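Local coordinates for protein 5-formaminoimidazole-4-carboxamide-1-(beta)-D-ribofuranosyl 5'-monophosphate synthetase (Methanocaldococcus jannaschii, PDB 2R7L) that catalyses the ATP- and formate-dependent formylation of AICAR to FAICAR in purine biosynthesis, without using folates, at residues L30-G35 with V90-F95; P111-R116 with A344-M349; P54-K59 with F64-N69; D276-K281 with P288-P293. One frame throughout, in Å; residues are numbered along the deposited sequence.

Overall arrangement
Contacts 1, 2 and 4 are buried; contact 3 is partly buried and farther out, about 22 Å from the chain's centre, with Arg57 bridging to another subunit. Contacts 1 and 3 belong to the same N-terminal Rossmann-like unit and meet where Leu30 packs on Tyr55 and Phe58. Contact 2 ties that unit to the C-terminal helix 339-353, and contact 4 lies within the ATP-grasp part; these two also touch, through Phe113 on Pro293 and Asn115 near Gly289. Chemistry follows place: contact 2 is aliphatic-aromatic, contact 4 adds a bridging water to its apolar core, contact 1 is apolar, with the substrate phosphate near its second segment, and contact 3 combines apolar packing with a sulfate held by basic side chains.

Contact 1: residues L30-G35 with V90-F95. With AMZ (aminoimidazole 4-carboxamide ribonucleotide), chain F.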
# COMPACT_ATOMS: atom_id res chain seq x y z
N LEU A 30 -13.83 -13.19 12.96
CA LEU A 30 -13.21 -11.87 12.80
C LEU A 30 -12.47 -11.71 11.47
O LEU A 30 -12.63 -10.69 10.81
CB LEU A 30 -12.28 -11.53 13.96
CG LEU A 30 -13.01 -11.07 15.23
CD1 LEU A 30 -12.03 -10.83 16.36
CD2 LEU A 30 -13.83 -9.84 14.96
N HIS A 31 -11.69 -12.71 11.07
CA HIS A 31 -10.99 -12.61 9.79
C HIS A 31 -11.79 -13.20 8.64
O HIS A 31 -11.54 -12.88 7.48
CB HIS A 31 -9.57 -13.20 9.86
CG HIS A 31 -9.51 -14.66 10.19
ND1 HIS A 31 -9.63 -15.64 9.23
CD2 HIS A 31 -9.31 -15.30 11.37
CE1 HIS A 31 -9.53 -16.82 9.81
NE2 HIS A 31 -9.32 -16.64 11.10
N ILE A 32 -12.77 -14.04 8.96
CA ILE A 32 -13.72 -14.47 7.95
C ILE A 32 -14.51 -13.27 7.45
O ILE A 32 -14.73 -13.12 6.24
CB ILE A 32 -14.71 -15.52 8.50
CG1 ILE A 32 -14.04 -16.89 8.61
CG2 ILE A 32 -15.94 -15.62 7.60
CD1 ILE A 32 -14.86 -17.93 9.40
N LEU A 33 -14.94 -12.42 8.38
CA LEU A 33 -15.72 -11.24 8.02
C LEU A 33 -14.81 -10.14 7.46
O LEU A 33 -15.10 -9.56 6.41
CB LEU A 33 -16.53 -10.75 9.23
CG LEU A 33 -17.58 -11.72 9.79
CD1 LEU A 33 -18.28 -11.13 11.02
CD2 LEU A 33 -18.61 -12.12 8.73
N LYS A 34 -13.69 -9.87 8.14
CA LYS A 34 -12.71 -8.91 7.63
C LYS A 34 -12.26 -9.27 6.22
O LYS A 34 -12.25 -8.43 5.33
CB LYS A 34 -11.49 -8.81 8.54
CG LYS A 34 -10.50 -7.70 8.14
CD LYS A 34 -11.16 -6.33 8.18
CE LYS A 34 -10.23 -5.24 7.66
NZ LYS A 34 -10.81 -3.89 7.89
N GLY A 35 -11.87 -10.52 6.02
CA GLY A 35 -11.42 -10.98 4.70
C GLY A 35 -12.47 -10.76 3.63
O GLY A 35 -12.15 -10.40 2.50
N VAL A 90 -20.05 -19.33 5.74
CA VAL A 90 -18.74 -19.95 5.94
C VAL A 90 -18.75 -20.68 7.29
O VAL A 90 -18.89 -20.07 8.35
CB VAL A 90 -17.59 -18.91 5.88
CG1 VAL A 90 -16.25 -19.56 6.22
CG2 VAL A 90 -17.54 -18.27 4.49
N PRO A 91 -18.63 -22.01 7.24
CA PRO A 91 -18.76 -22.81 8.45
C PRO A 91 -17.47 -22.82 9.27
O PRO A 91 -16.37 -22.71 8.72
CB PRO A 91 -19.04 -24.21 7.91
CG PRO A 91 -18.31 -24.25 6.62
CD PRO A 91 -18.39 -22.85 6.05
N HIS A 92 -17.62 -22.95 10.58
CA HIS A 92 -16.49 -23.11 11.48
C HIS A 92 -16.87 -23.86 12.76
O HIS A 92 -18.05 -24.15 13.00
CB HIS A 92 -15.87 -21.75 11.80
CG HIS A 92 -16.81 -20.79 12.44
ND1 HIS A 92 -17.49 -21.08 13.60
CD2 HIS A 92 -17.14 -19.51 12.12
CE1 HIS A 92 -18.22 -20.03 13.96
NE2 HIS A 92 -18.02 -19.07 13.07
N GLY A 93 -15.86 -24.16 13.57
CA GLY A 93 -16.03 -24.93 14.81
C GLY A 93 -17.25 -24.60 15.65
O GLY A 93 -18.07 -25.48 15.92
N SER A 94 -17.37 -23.34 16.06
CA SER A 94 -18.46 -22.91 16.92
C SER A 94 -19.81 -23.01 16.23
O SER A 94 -20.83 -23.22 16.88
CB SER A 94 -18.27 -21.46 17.38
OG SER A 94 -17.13 -21.34 18.21
N PHE A 95 -19.81 -22.83 14.91
CA PHE A 95 -21.04 -22.86 14.14
C PHE A 95 -21.60 -24.28 14.08
O PHE A 95 -22.78 -24.50 14.34
CB PHE A 95 -20.84 -22.33 12.73
CG PHE A 95 -22.00 -22.60 11.82
CD1 PHE A 95 -23.19 -21.90 11.96
CD2 PHE A 95 -21.92 -23.57 10.83
CE1 PHE A 95 -24.27 -22.15 11.14
CE2 PHE A 95 -22.99 -23.84 10.01
CZ PHE A 95 -24.17 -23.12 10.16
O5 AMZ F . -7.75 -20.88 18.87
C6 AMZ F . -7.94 -22.07 18.61
N2 AMZ F . -6.99 -22.91 18.21
C3A AMZ F . -9.32 -22.69 18.75
C7A AMZ F . -9.65 -24.02 18.62
N3 AMZ F . -8.84 -25.04 18.33
N1 AMZ F . -10.42 -22.02 19.06
C5 AMZ F . -11.42 -22.91 19.10
N AMZ F . -10.95 -24.13 18.84
C1 AMZ F . -11.74 -25.38 18.78
C2 AMZ F . -11.87 -26.07 20.14
C3 AMZ F . -13.25 -25.68 20.61
O2 AMZ F . -13.83 -26.77 21.33
O1 AMZ F . -11.81 -27.48 19.92
O AMZ F . -13.06 -24.95 18.39
C AMZ F . -14.02 -25.50 19.30
C4 AMZ F . -15.15 -24.47 19.43
O3 AMZ F . -14.64 -23.22 19.87
P AMZ F . -15.42 -22.40 20.98
OP1 AMZ F . -16.75 -21.90 20.55
O4 AMZ F . -15.57 -23.35 22.26
OP2 AMZ F . -14.45 -21.18 21.43
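Ile32 reaches across from helix 29-38; both its branches meet Val90, and the longer one also reaches His92. From CB, the short branch CG2 stands anti to the backbone N and settles at 4.1 Å from CB of Val90. The other branch leaves through CG1 and continues almost straight (chi2 169°), which carries the methyl CD1 out to where the two partners meet. There CD1 comes tip to tip against CG1 of Val90, at 3.8 Å. The same methyl lies 3.9 Å from CD2 of His92, arriving at the ring's edge and near its plane.

The setting is a Rossmann-like parallel sheet: helix 29-38 follows strand 20-24, and segment 90-95 leaves the end of the adjacent strand 87-89, with Val90 still bonded through its backbone to Ala22. Strand 20-24 also supplies Thr23, which both Ile32 and His92 touch.

His92 occupies the N-cap position of helix 93-99. Its NE2 is bonded to the carbonyl O of Leu24, which should fix the rotation of the ring, and His27, a substrate-binding residue, lies against it with the two ring planes only about 20° apart. Two residues further on, Ser94 OG is bonded to Ser26 OG and approaches the substrate phosphate oxygen OP1, at a modelled 2.4 Å too short to be taken literally; the phosphate sits by the first turn of this helix.

Contact 2: residues P111-R116 with A344-M349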
# COMPACT_ATOMS: atom_id res chain seq x y z
N PRO A 111 -26.86 -22.03 1.45
CA PRO A 111 -25.61 -22.34 0.76
C PRO A 111 -24.43 -22.20 1.72
O PRO A 111 -24.43 -21.32 2.57
CB PRO A 111 -25.55 -21.28 -0.34
CG PRO A 111 -26.98 -20.96 -0.62
CD PRO A 111 -27.67 -21.04 0.71
N MET A 112 -23.45 -23.09 1.59
CA MET A 112 -22.36 -23.14 2.56
C MET A 112 -21.06 -23.38 1.83
O MET A 112 -20.98 -24.26 0.99
CB MET A 112 -22.60 -24.27 3.57
CG MET A 112 -22.33 -23.89 5.02
SD MET A 112 -22.53 -25.27 6.16
CE MET A 112 -21.34 -26.43 5.45
N PHE A 113 -20.05 -22.58 2.14
CA PHE A 113 -18.74 -22.77 1.53
C PHE A 113 -18.10 -24.05 2.08
O PHE A 113 -18.06 -24.25 3.29
CB PHE A 113 -17.83 -21.56 1.82
CG PHE A 113 -16.48 -21.66 1.18
CD1 PHE A 113 -16.30 -21.32 -0.16
CD2 PHE A 113 -15.39 -22.10 1.90
CE1 PHE A 113 -15.05 -21.42 -0.75
CE2 PHE A 113 -14.14 -22.20 1.32
CZ PHE A 113 -13.97 -21.85 -0.02
N GLY A 114 -17.60 -24.90 1.18
CA GLY A 114 -16.97 -26.15 1.59
C GLY A 114 -17.75 -27.41 1.23
O GLY A 114 -18.81 -27.35 0.60
N ASN A 115 -17.20 -28.56 1.62
CA ASN A 115 -17.82 -29.85 1.37
C ASN A 115 -18.60 -30.30 2.60
O ASN A 115 -18.03 -30.75 3.58
CB ASN A 115 -16.76 -30.89 0.96
CG ASN A 115 -17.34 -32.30 0.85
OD1 ASN A 115 -18.50 -32.52 1.14
ND2 ASN A 115 -16.50 -33.25 0.43
N ARG A 116 -19.92 -30.16 2.52
CA ARG A 116 -20.82 -30.40 3.64
C ARG A 116 -20.73 -31.82 4.21
O ARG A 116 -20.83 -32.01 5.42
CB ARG A 116 -22.25 -30.16 3.18
CG ARG A 116 -23.22 -29.78 4.26
CD ARG A 116 -24.60 -29.65 3.67
NE ARG A 116 -25.44 -28.74 4.42
CZ ARG A 116 -25.76 -27.51 4.02
NH1 ARG A 116 -25.31 -27.05 2.86
NH2 ARG A 116 -26.53 -26.75 4.78
N ALA A 344 -12.86 -15.83 1.04
CA ALA A 344 -13.66 -14.82 0.34
C ALA A 344 -13.27 -14.67 -1.12
O ALA A 344 -14.12 -14.52 -1.99
CB ALA A 344 -13.54 -13.49 1.04
N ARG A 345 -11.97 -14.74 -1.39
CA ARG A 345 -11.47 -14.62 -2.73
C ARG A 345 -11.93 -15.78 -3.61
O ARG A 345 -12.32 -15.57 -4.76
CB ARG A 345 -9.94 -14.55 -2.71
CG ARG A 345 -9.31 -14.68 -4.07
CD ARG A 345 -7.88 -14.19 -4.01
NE ARG A 345 -7.83 -12.90 -3.32
CZ ARG A 345 -6.73 -12.36 -2.81
NH1 ARG A 345 -5.58 -13.01 -2.89
NH2 ARG A 345 -6.80 -11.19 -2.21
N GLU A 346 -11.89 -17.00 -3.07
CA GLU A 346 -12.34 -18.17 -3.81
C GLU A 346 -13.82 -17.98 -4.13
O GLU A 346 -14.26 -18.31 -5.22
CB GLU A 346 -12.10 -19.46 -3.02
CG GLU A 346 -12.05 -20.75 -3.89
CD GLU A 346 -10.75 -20.90 -4.66
OE1 GLU A 346 -9.92 -19.97 -4.63
OE2 GLU A 346 -10.55 -21.97 -5.29
N ILE A 347 -14.57 -17.44 -3.18
CA ILE A 347 -15.97 -17.16 -3.43
C ILE A 347 -16.11 -16.11 -4.54
O ILE A 347 -16.87 -16.31 -5.50
CB ILE A 347 -16.70 -16.73 -2.15
CG1 ILE A 347 -16.70 -17.90 -1.13
CG2 ILE A 347 -18.13 -16.33 -2.46
CD1 ILE A 347 -17.36 -17.58 0.22
N LYS A 348 -15.36 -15.01 -4.43
CA LYS A 348 -15.33 -13.97 -5.45
C LYS A 348 -15.07 -14.56 -6.83
O LYS A 348 -15.89 -14.45 -7.73
CB LYS A 348 -14.27 -12.92 -5.10
CG LYS A 348 -14.39 -11.61 -5.87
CD LYS A 348 -13.19 -10.72 -5.57
CE LYS A 348 -13.50 -9.27 -5.83
NZ LYS A 348 -12.48 -8.37 -5.23
N MET A 349 -13.92 -15.21 -6.98
CA MET A 349 -13.53 -15.84 -8.23
C MET A 349 -14.54 -16.85 -8.78
O MET A 349 -14.71 -16.96 -10.00
CB MET A 349 -12.18 -16.53 -8.08
CG MET A 349 -11.01 -15.63 -8.38
SD MET A 349 -9.47 -16.58 -8.38
CE MET A 349 -9.77 -17.77 -9.69
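Glu346, whose CB lies 4.2 Å from CE1 of Phe113, carries a carboxylate that is held at both oxygens: OE1 forms a salt bridge with Arg342, one turn back in the same helix, and OE2 is hydrogen-bonded to Ser214 OG. The chain bends at chi2 (76°), so the acid group turns away from the phenyl ring and leaves only its aliphatic root in the contact. Two partners on separate oxygens should keep the carboxylate from rotating and would be expected to favour its ionised form.

The apolar half of the contact belongs to Phe113 and Ile347. The ring of Phe113 is thrown out from the loop with CG anti to the backbone N (chi1 -178°), and it meets the long branch of Ile347 at a slant. CD1 of Phe113 is 3.6 Å from CG1 of Ile347, with the terminal CD1 of the isoleucine a little farther from the same ring atom. CE1 of Phe113 also lies near that CG1. The branch thus meets two neighbouring ring carbons obliquely.

Phe212 of strand 205-214 packs against both Phe113 and Glu346, and Ile347 reaches on to Ile88. The backbone of Phe113 is itself bonded to Val89, which places the loop alongside strand 87-89. What results is an interdomain seam: the C-terminal helix 339-353 of the ATP-grasp part packs on side chains of the outermost strand 87-89 of the N-terminal Rossmann-like sheet and on the loop bonded to it, away from the annotated binding sites.

Contact 3: residues P54-K59 with F64-N69; sequences PYKRFK and FIYVDN. With SO4 (sulfate ion), chain B.
Lys56 and Phe64 cross at about a right angle, the aliphatic run of the lysine passing the far end of the ring so that CG of Lys56 comes to 3.6 Å from CZ of Phe64. The ring edge is turned toward the helix backbone: the carbonyl O of Tyr55 lies in the ring plane, 3.9 Å from CZ of Phe64. On the same flank CB of Tyr55 packs 3.9 Å from CE1 of Phe64, while the phenol beyond it leads off to Glu265 of a neighbouring subunit. Tyr66, next but one along the strand, also lies crosswise to Lys56, its OH 4.1 Å from CD of the lysine and hydrogen-bonded to Asp52.

These residues join the helix and the second strand of a beta-alpha-beta unit, strand 43-47, helix 53-57, strand 63-66, the last being an outermost strand of the Rossmann-like parallel sheet.

Past the rings, the lysine bends at chi3 (-56°) and its NZ donates to the sulfate oxygen O4 at 2.9 Å. Arg57 takes the same anion at the edge of its guanidinium, with the sulfur in plane: NE reaches O1 of the sulfate at 3.1 Å, and NH2 reaches O2 at 3.2 Å along a nearly straight bond (172°). That NH2 also forms a salt bridge with Asp276 of a neighbouring subunit. The ion probably comes from the crystallisation liquor.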
# COMPACT_ATOMS: atom_id res chain seq x y z
N PRO A 54 -17.17 -7.42 20.22
CA PRO A 54 -15.96 -7.51 19.40
C PRO A 54 -16.24 -7.24 17.93
O PRO A 54 -15.42 -6.63 17.24
CB PRO A 54 -15.53 -8.98 19.59
CG PRO A 54 -16.20 -9.43 20.85
CD PRO A 54 -17.50 -8.70 20.86
N TYR A 55 -17.40 -7.68 17.46
CA TYR A 55 -17.81 -7.55 16.06
C TYR A 55 -18.28 -6.15 15.74
O TYR A 55 -18.23 -5.71 14.59
CB TYR A 55 -18.86 -8.62 15.75
CG TYR A 55 -18.30 -9.94 16.17
CD1 TYR A 55 -17.39 -10.60 15.37
CD2 TYR A 55 -18.60 -10.48 17.43
CE1 TYR A 55 -16.82 -11.78 15.77
CE2 TYR A 55 -18.03 -11.68 17.83
CZ TYR A 55 -17.14 -12.32 16.99
OH TYR A 55 -16.54 -13.51 17.36
N LYS A 56 -18.71 -5.43 16.77
CA LYS A 56 -19.14 -4.05 16.61
C LYS A 56 -17.95 -3.12 16.63
O LYS A 56 -17.84 -2.22 15.79
CB LYS A 56 -20.15 -3.67 17.69
CG LYS A 56 -21.48 -4.40 17.54
CD LYS A 56 -22.56 -3.79 18.41
CE LYS A 56 -22.13 -3.75 19.86
NZ LYS A 56 -23.20 -3.17 20.72
N ARG A 57 -17.04 -3.33 17.57
CA ARG A 57 -15.91 -2.43 17.72
C ARG A 57 -14.82 -2.67 16.68
O ARG A 57 -14.05 -1.76 16.36
CB ARG A 57 -15.34 -2.50 19.14
CG ARG A 57 -16.41 -2.25 20.19
CD ARG A 57 -15.86 -1.55 21.42
NE ARG A 57 -16.91 -1.46 22.43
CZ ARG A 57 -16.69 -1.48 23.74
NH1 ARG A 57 -15.45 -1.59 24.21
NH2 ARG A 57 -17.71 -1.40 24.58
N PHE A 58 -14.76 -3.88 16.15
CA PHE A 58 -13.80 -4.14 15.08
C PHE A 58 -14.40 -3.77 13.71
O PHE A 58 -13.69 -3.77 12.71
CB PHE A 58 -13.30 -5.59 15.12
CG PHE A 58 -12.19 -5.84 16.11
CD1 PHE A 58 -11.01 -5.10 16.05
CD2 PHE A 58 -12.30 -6.82 17.09
CE1 PHE A 58 -9.98 -5.32 16.95
CE2 PHE A 58 -11.26 -7.05 18.00
CZ PHE A 58 -10.10 -6.30 17.93
N LYS A 59 -15.69 -3.45 13.69
CA LYS A 59 -16.36 -2.84 12.53
C LYS A 59 -16.33 -3.76 11.33
O LYS A 59 -16.11 -3.33 10.20
CB LYS A 59 -15.73 -1.49 12.17
CG LYS A 59 -15.90 -0.41 13.23
CD LYS A 59 -17.37 -0.04 13.40
CE LYS A 59 -17.60 0.80 14.65
NZ LYS A 59 -19.00 0.64 15.14
N PHE A 64 -26.13 -7.37 11.33
CA PHE A 64 -26.22 -8.32 12.44
C PHE A 64 -27.57 -9.03 12.46
O PHE A 64 -28.61 -8.39 12.34
CB PHE A 64 -26.03 -7.60 13.78
CG PHE A 64 -24.66 -7.02 13.97
CD1 PHE A 64 -23.60 -7.83 14.32
CD2 PHE A 64 -24.44 -5.67 13.77
CE1 PHE A 64 -22.33 -7.30 14.49
CE2 PHE A 64 -23.17 -5.13 13.93
CZ PHE A 64 -22.12 -5.95 14.30
N ILE A 65 -27.53 -10.35 12.59
CA ILE A 65 -28.73 -11.13 12.89
C ILE A 65 -28.64 -11.63 14.33
O ILE A 65 -27.93 -12.59 14.60
CB ILE A 65 -28.86 -12.36 11.97
CG1 ILE A 65 -28.88 -11.94 10.51
CG2 ILE A 65 -30.11 -13.16 12.32
CD1 ILE A 65 -29.03 -13.09 9.53
N TYR A 66 -29.33 -10.95 15.24
CA TYR A 66 -29.33 -11.34 16.65
C TYR A 66 -30.21 -12.57 16.92
O TYR A 66 -31.33 -12.67 16.42
CB TYR A 66 -29.78 -10.18 17.53
CG TYR A 66 -28.71 -9.15 17.77
CD1 TYR A 66 -28.05 -9.07 18.98
CD2 TYR A 66 -28.36 -8.24 16.77
CE1 TYR A 66 -27.06 -8.13 19.20
CE2 TYR A 66 -27.38 -7.29 16.98
CZ TYR A 66 -26.73 -7.24 18.20
OH TYR A 66 -25.75 -6.30 18.40
N VAL A 67 -29.69 -13.50 17.72
CA VAL A 67 -30.46 -14.65 18.20
C VAL A 67 -30.50 -14.64 19.72
O VAL A 67 -29.66 -14.02 20.37
CB VAL A 67 -29.88 -15.99 17.70
CG1 VAL A 67 -30.12 -16.16 16.22
CG2 VAL A 67 -28.39 -16.11 18.04
N ASP A 68 -31.49 -15.31 20.30
CA ASP A 68 -31.62 -15.37 21.75
C ASP A 68 -30.46 -16.15 22.36
O ASP A 68 -29.88 -15.75 23.38
CB ASP A 68 -32.96 -16.00 22.15
CG ASP A 68 -34.11 -15.02 22.07
OD1 ASP A 68 -35.20 -15.42 21.60
OD2 ASP A 68 -33.92 -13.84 22.45
N ASN A 69 -30.13 -17.27 21.72
CA ASN A 69 -28.99 -18.10 22.08
C ASN A 69 -28.46 -18.69 20.78
O ASN A 69 -29.24 -18.93 19.86
CB ASN A 69 -29.42 -19.24 23.01
CG ASN A 69 -29.85 -18.74 24.38
OD1 ASN A 69 -29.02 -18.34 25.20
ND2 ASN A 69 -31.15 -18.76 24.64
S SO4 B . -20.46 -1.03 22.12
O1 SO4 B . -19.79 -2.10 21.39
O2 SO4 B . -20.71 -1.46 23.50
O3 SO4 B . -19.62 0.16 22.11
O4 SO4 B . -21.74 -0.74 21.47

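Contact 4: residues D276-K281 with P288-P293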
# COMPACT_ATOMS: atom_id res chain seq x y z
N ASP A 276 -1.08 -32.74 -0.05
CA ASP A 276 -1.43 -33.34 -1.33
C ASP A 276 -2.09 -34.71 -1.14
O ASP A 276 -3.11 -35.00 -1.77
CB ASP A 276 -0.21 -33.45 -2.24
CG ASP A 276 0.23 -32.09 -2.80
OD1 ASP A 276 -0.53 -31.11 -2.62
OD2 ASP A 276 1.32 -32.00 -3.40
N LYS A 277 -1.53 -35.53 -0.25
CA LYS A 277 -2.04 -36.87 0.00
C LYS A 277 -3.42 -36.86 0.65
O LYS A 277 -4.31 -37.59 0.23
CB LYS A 277 -1.08 -37.68 0.88
CG LYS A 277 0.20 -38.08 0.19
CD LYS A 277 1.09 -38.83 1.17
CE LYS A 277 2.34 -39.37 0.50
NZ LYS A 277 3.18 -40.08 1.49
N LEU A 278 -3.59 -36.04 1.68
CA LEU A 278 -4.89 -35.93 2.33
C LEU A 278 -5.98 -35.56 1.33
O LEU A 278 -7.09 -36.09 1.38
CB LEU A 278 -4.85 -34.89 3.46
CG LEU A 278 -6.18 -34.71 4.21
CD1 LEU A 278 -6.55 -35.99 4.95
CD2 LEU A 278 -6.12 -33.55 5.17
N VAL A 279 -5.64 -34.66 0.42
CA VAL A 279 -6.58 -34.16 -0.58
C VAL A 279 -6.92 -35.23 -1.62
O VAL A 279 -8.09 -35.43 -1.95
CB VAL A 279 -6.04 -32.86 -1.24
CG1 VAL A 279 -6.51 -32.73 -2.69
CG2 VAL A 279 -6.44 -31.65 -0.41
N ALA A 280 -5.90 -35.92 -2.13
CA ALA A 280 -6.09 -36.97 -3.12
C ALA A 280 -6.96 -38.11 -2.60
O ALA A 280 -7.78 -38.65 -3.34
CB ALA A 280 -4.74 -37.49 -3.61
N LYS A 281 -6.79 -38.48 -1.33
CA LYS A 281 -7.59 -39.56 -0.77
C LYS A 281 -9.01 -39.12 -0.44
O LYS A 281 -9.96 -39.88 -0.64
CB LYS A 281 -6.93 -40.17 0.48
CG LYS A 281 -7.66 -41.41 1.04
CD LYS A 281 -7.70 -42.58 0.04
CE LYS A 281 -6.29 -43.04 -0.33
NZ LYS A 281 -6.26 -44.05 -1.44
N PRO A 288 -16.74 -34.08 -3.32
CA PRO A 288 -15.50 -33.88 -4.09
C PRO A 288 -14.22 -33.80 -3.27
O PRO A 288 -13.16 -33.50 -3.82
CB PRO A 288 -15.75 -32.53 -4.77
CG PRO A 288 -16.62 -31.80 -3.81
CD PRO A 288 -17.46 -32.82 -3.10
N GLY A 289 -14.30 -34.06 -1.97
CA GLY A 289 -13.11 -34.06 -1.13
C GLY A 289 -13.03 -32.82 -0.26
O GLY A 289 -14.06 -32.31 0.21
N MET A 290 -11.82 -32.34 -0.04
CA MET A 290 -11.60 -31.12 0.74
C MET A 290 -11.93 -29.91 -0.11
O MET A 290 -11.56 -29.85 -1.28
CB MET A 290 -10.14 -31.04 1.21
CG MET A 290 -9.66 -32.30 1.92
SD MET A 290 -9.99 -32.34 3.70
CE MET A 290 -11.34 -31.19 3.88
N ILE A 291 -12.64 -28.95 0.47
CA ILE A 291 -12.93 -27.71 -0.24
C ILE A 291 -12.56 -26.52 0.64
O ILE A 291 -13.17 -26.29 1.68
CB ILE A 291 -14.42 -27.62 -0.66
CG1 ILE A 291 -14.81 -28.81 -1.55
CG2 ILE A 291 -14.71 -26.30 -1.36
CD1 ILE A 291 -14.07 -28.88 -2.87
N GLY A 292 -11.54 -25.78 0.23
CA GLY A 292 -11.11 -24.62 0.98
C GLY A 292 -10.16 -24.95 2.11
O GLY A 292 -9.22 -25.73 1.94
N PRO A 293 -10.40 -24.35 3.29
CA PRO A 293 -9.51 -24.48 4.43
C PRO A 293 -9.53 -25.86 5.09
O PRO A 293 -10.60 -26.43 5.33
CB PRO A 293 -10.03 -23.43 5.40
CG PRO A 293 -11.47 -23.29 5.07
CD PRO A 293 -11.56 -23.49 3.58
O HOH W 1 -9.87 -33.58 -1.44
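The backbones of Val279 and Met290 come within 6.0 Å at their CA atoms, close enough for one water to bridge them: it donates to Val279 O at 2.6 Å and accepts from Met290 N at 2.7 Å. The water, with its two partners at a wide angle, stands in for a direct bond between helix and loop. Just before Met290, Gly289 has a positive phi (105°), a conformation glycine readily adopts.

Met290 then lays its side chain against the helix. Its CB and CG pack on CG2 of Val279, at 4.1 and 4.0 Å from that methyl, the two side chains crossing at a slant. The bend at chi2 (-87°) brings SD to face CD2 of Leu278 at a loose 4.3 Å.

Both helix residues go on to the sheet: Leu278 and Val279 touch Phe294 of strand 292-300, and Val279 also meets Val220 of strand 219-230. Leu278 faces Leu131 and Leu132 of helix 125-135 as well, so helix 268-285 packs on the ATP-grasp antiparallel sheet and also against that second helix.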